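Long-range contact in serine-tRNA ligase (Naegleria fowleri, PDB 6BLJ), which probably attaches serine to its cognate tRNA in the cytosol, by way of an adenylate formed in a class II synthetase active site that here holds AMP: residues A[408-413]-A[441-446]. Numbering follows the deposited sequence.
Sequences VSCSNC and LNSTLT. With AMP (adenosine monophosphate), chain D.
Leu441 lies over one face of the Asn412 carboxamide, CD2 standing 3.7 Å above CG of Asn412, while its two polar atoms are engaged outside the pair: Asn412 OD1 accepts from Thr414 N, and ND2 bonds to Ser349 of helix 348-366. The second amide, Asn442, is on the opposite face of the sheet; its ND2 bonds to Glu337 and, weakly, to a water that lies 2.7 Å from Ser411 OG and also donates to Ser409 OG. The two asparagines sit on neighbouring antiparallel strands, 404-412 and 436-447, in the central sheet of the class II synthetase core, and 436-447 leads into helix 448-458, the strand-helix unit of motif 3. Ser411 and Asn442 form the hydrogen-bonded pair, with Ser411 N to Asn442 O at 2.9 Å almost linear (171°). Beside it, Cys410 and Ser443 come together at a non-hydrogen-bonded position, Ser443 OG lying 3.2 Å from Cys410 CB and donating to the carbonyl O of the next residue, Thr444. Nearer the nucleotide the pattern changes: Thr444 N still donates to Ser409 O (3.0 Å), but Ser409 N is received by the side-chain OG1 of Thr444 at 3.2 Å. Ser409 OG, turned between its own N and carbonyl carbon (chi1 64°), donates to O3P of AMP at 2.6 Å.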
loop_
_atom_site.group_PDB
_atom_site.type_symbol
_atom_site.label_atom_id
_atom_site.label_comp_id
_atom_site.label_asym_id
_atom_site.label_seq_id
_atom_site.Cartn_x
_atom_site.Cartn_y
_atom_site.Cartn_z
ATOM N N VAL A 408 18.962 -3.283 -20.033
ATOM C CA VAL A 408 19.237 -1.846 -20.027
ATOM C C VAL A 408 18.006 -1.120 -20.542
ATOM O O VAL A 408 17.376 -1.560 -21.508
ATOM C CB VAL A 408 20.459 -1.506 -20.906
ATOM C CG1 VAL A 408 20.514 0.001 -21.217
ATOM C CG2 VAL A 408 21.750 -1.973 -20.241
ATOM N N SER A 409 17.653 -0.015 -19.890
ATOM C CA SER A 409 16.737 0.964 -20.447
ATOM C C SER A 409 17.419 2.330 -20.455
ATOM O O SER A 409 18.139 2.689 -19.511
ATOM C CB SER A 409 15.429 1.007 -19.645
ATOM O OG SER A 409 15.706 1.435 -18.331
ATOM N N CYS A 410 17.189 3.085 -21.528
ATOM C CA CYS A 410 17.825 4.380 -21.762
ATOM C C CYS A 410 16.741 5.340 -22.228
ATOM O O CYS A 410 16.075 5.066 -23.231
ATOM C CB CYS A 410 18.935 4.243 -22.815
ATOM S SG CYS A 410 19.735 5.772 -23.381
ATOM N N SER A 411 16.546 6.445 -21.504
ATOM C CA SER A 411 15.436 7.359 -21.758
ATOM C C SER A 411 15.912 8.805 -21.817
ATOM O O SER A 411 16.740 9.235 -20.999
ATOM C CB SER A 411 14.354 7.260 -20.661
ATOM O OG SER A 411 13.860 5.941 -20.541
ATOM N N ASN A 412 15.369 9.559 -22.771
ATOM C CA ASN A 412 15.462 11.018 -22.765
ATOM C C ASN A 412 14.151 11.565 -22.211
ATOM O O ASN A 412 13.084 11.316 -22.785
ATOM C CB ASN A 412 15.716 11.574 -24.166
ATOM C CG ASN A 412 16.011 13.076 -24.158
ATOM O OD1 ASN A 412 15.961 13.724 -23.107
ATOM N ND2 ASN A 412 16.311 13.637 -25.337
ATOM N N CYS A 413 14.224 12.269 -21.080
ATOM C CA CYS A 413 13.044 12.861 -20.456
ATOM C C CYS A 413 12.911 14.352 -20.730
ATOM O O CYS A 413 12.034 14.996 -20.145
ATOM C CB CYS A 413 13.064 12.612 -18.953
ATOM S SG CYS A 413 12.974 10.831 -18.527
ATOM N N LEU A 441 18.515 12.908 -18.698
ATOM C CA LEU A 441 18.483 11.568 -19.273
ATOM C C LEU A 441 19.022 10.562 -18.265
ATOM O O LEU A 441 19.834 10.901 -17.397
ATOM C CB LEU A 441 19.337 11.469 -20.552
ATOM C CG LEU A 441 19.054 12.478 -21.671
ATOM C CD1 LEU A 441 19.955 13.693 -21.521
ATOM C CD2 LEU A 441 19.244 11.798 -23.027
ATOM N N ASN A 442 18.591 9.306 -18.405
ATOM C CA ASN A 442 19.182 8.228 -17.627
ATOM C C ASN A 442 19.246 6.962 -18.469
ATOM O O ASN A 442 18.426 6.748 -19.363
ATOM C CB ASN A 442 18.391 7.935 -16.342
ATOM C CG ASN A 442 17.035 7.316 -16.626
ATOM O OD1 ASN A 442 16.069 8.015 -16.906
ATOM N ND2 ASN A 442 16.967 5.996 -16.562
ATOM N N SER A 443 20.237 6.129 -18.170
ATOM C CA SER A 443 20.399 4.835 -18.811
ATOM C C SER A 443 21.124 3.881 -17.877
ATOM O O SER A 443 22.188 4.216 -17.352
ATOM C CB SER A 443 21.186 4.942 -20.122
ATOM O OG SER A 443 21.316 3.647 -20.695
ATOM N N THR A 444 20.564 2.690 -17.701
ATOM C CA THR A 444 21.310 1.612 -17.076
ATOM C C THR A 444 22.677 1.460 -17.727
ATOM O O THR A 444 22.805 1.542 -18.948
ATOM C CB THR A 444 20.589 0.276 -17.238
ATOM O OG1 THR A 444 19.174 0.451 -17.110
ATOM C CG2 THR A 444 21.139 -0.749 -16.225
ATOM N N LEU A 445 23.705 1.244 -16.911
ATOM C CA LEU A 445 24.890 0.572 -17.421
ATOM C C LEU A 445 24.796 -0.919 -17.119
ATOM O O LEU A 445 24.717 -1.733 -18.043
ATOM C CB LEU A 445 26.198 1.146 -16.852
ATOM C CG LEU A 445 27.423 0.668 -17.658
ATOM C CD1 LEU A 445 27.457 1.328 -19.053
ATOM C CD2 LEU A 445 28.735 0.909 -16.959
ATOM N N THR A 446 24.761 -1.291 -15.837
ATOM C CA THR A 446 24.568 -2.697 -15.504
ATOM C C THR A 446 23.851 -2.841 -14.166
ATOM O O THR A 446 24.253 -2.251 -13.158
ATOM C CB THR A 446 25.915 -3.456 -15.502
ATOM O OG1 THR A 446 25.705 -4.825 -15.141
ATOM C CG2 THR A 446 26.933 -2.846 -14.528
HETATM P P AMP D . 14.064 -0.047 -15.148
HETATM O O1P AMP D . 12.720 -0.714 -14.853
HETATM O O2P AMP D . 14.538 1.035 -14.260
HETATM O O3P AMP D . 14.086 0.353 -16.617
HETATM O "O5'" AMP D . 15.141 -1.214 -15.020
HETATM C "C5'" AMP D . 16.503 -1.008 -15.371
HETATM C "C4'" AMP D . 17.258 -2.320 -15.374
HETATM O "O4'" AMP D . 17.400 -2.809 -14.016
HETATM C "C3'" AMP D . 16.579 -3.455 -16.110
HETATM O "O3'" AMP D . 16.814 -3.418 -17.505
HETATM C "C2'" AMP D . 17.149 -4.690 -15.434
HETATM O "O2'" AMP D . 18.444 -4.966 -15.938
HETATM C "C1'" AMP D . 17.282 -4.213 -13.990
HETATM N N9 AMP D . 16.118 -4.578 -13.146
HETATM C C8 AMP D . 14.901 -3.946 -13.121
HETATM N N7 AMP D . 14.044 -4.471 -12.274
HETATM C C5 AMP D . 14.746 -5.518 -11.699
HETATM C C6 AMP D . 14.399 -6.471 -10.720
HETATM N N6 AMP D . 13.218 -6.495 -10.079
HETATM N N1 AMP D . 15.321 -7.403 -10.396
HETATM C C2 AMP D . 16.518 -7.359 -10.993
HETATM N N3 AMP D . 16.970 -6.496 -11.907
HETATM C C4 AMP D . 16.029 -5.599 -12.230
HETATM O O HOH W 1 15.352 4.611 -18.725
#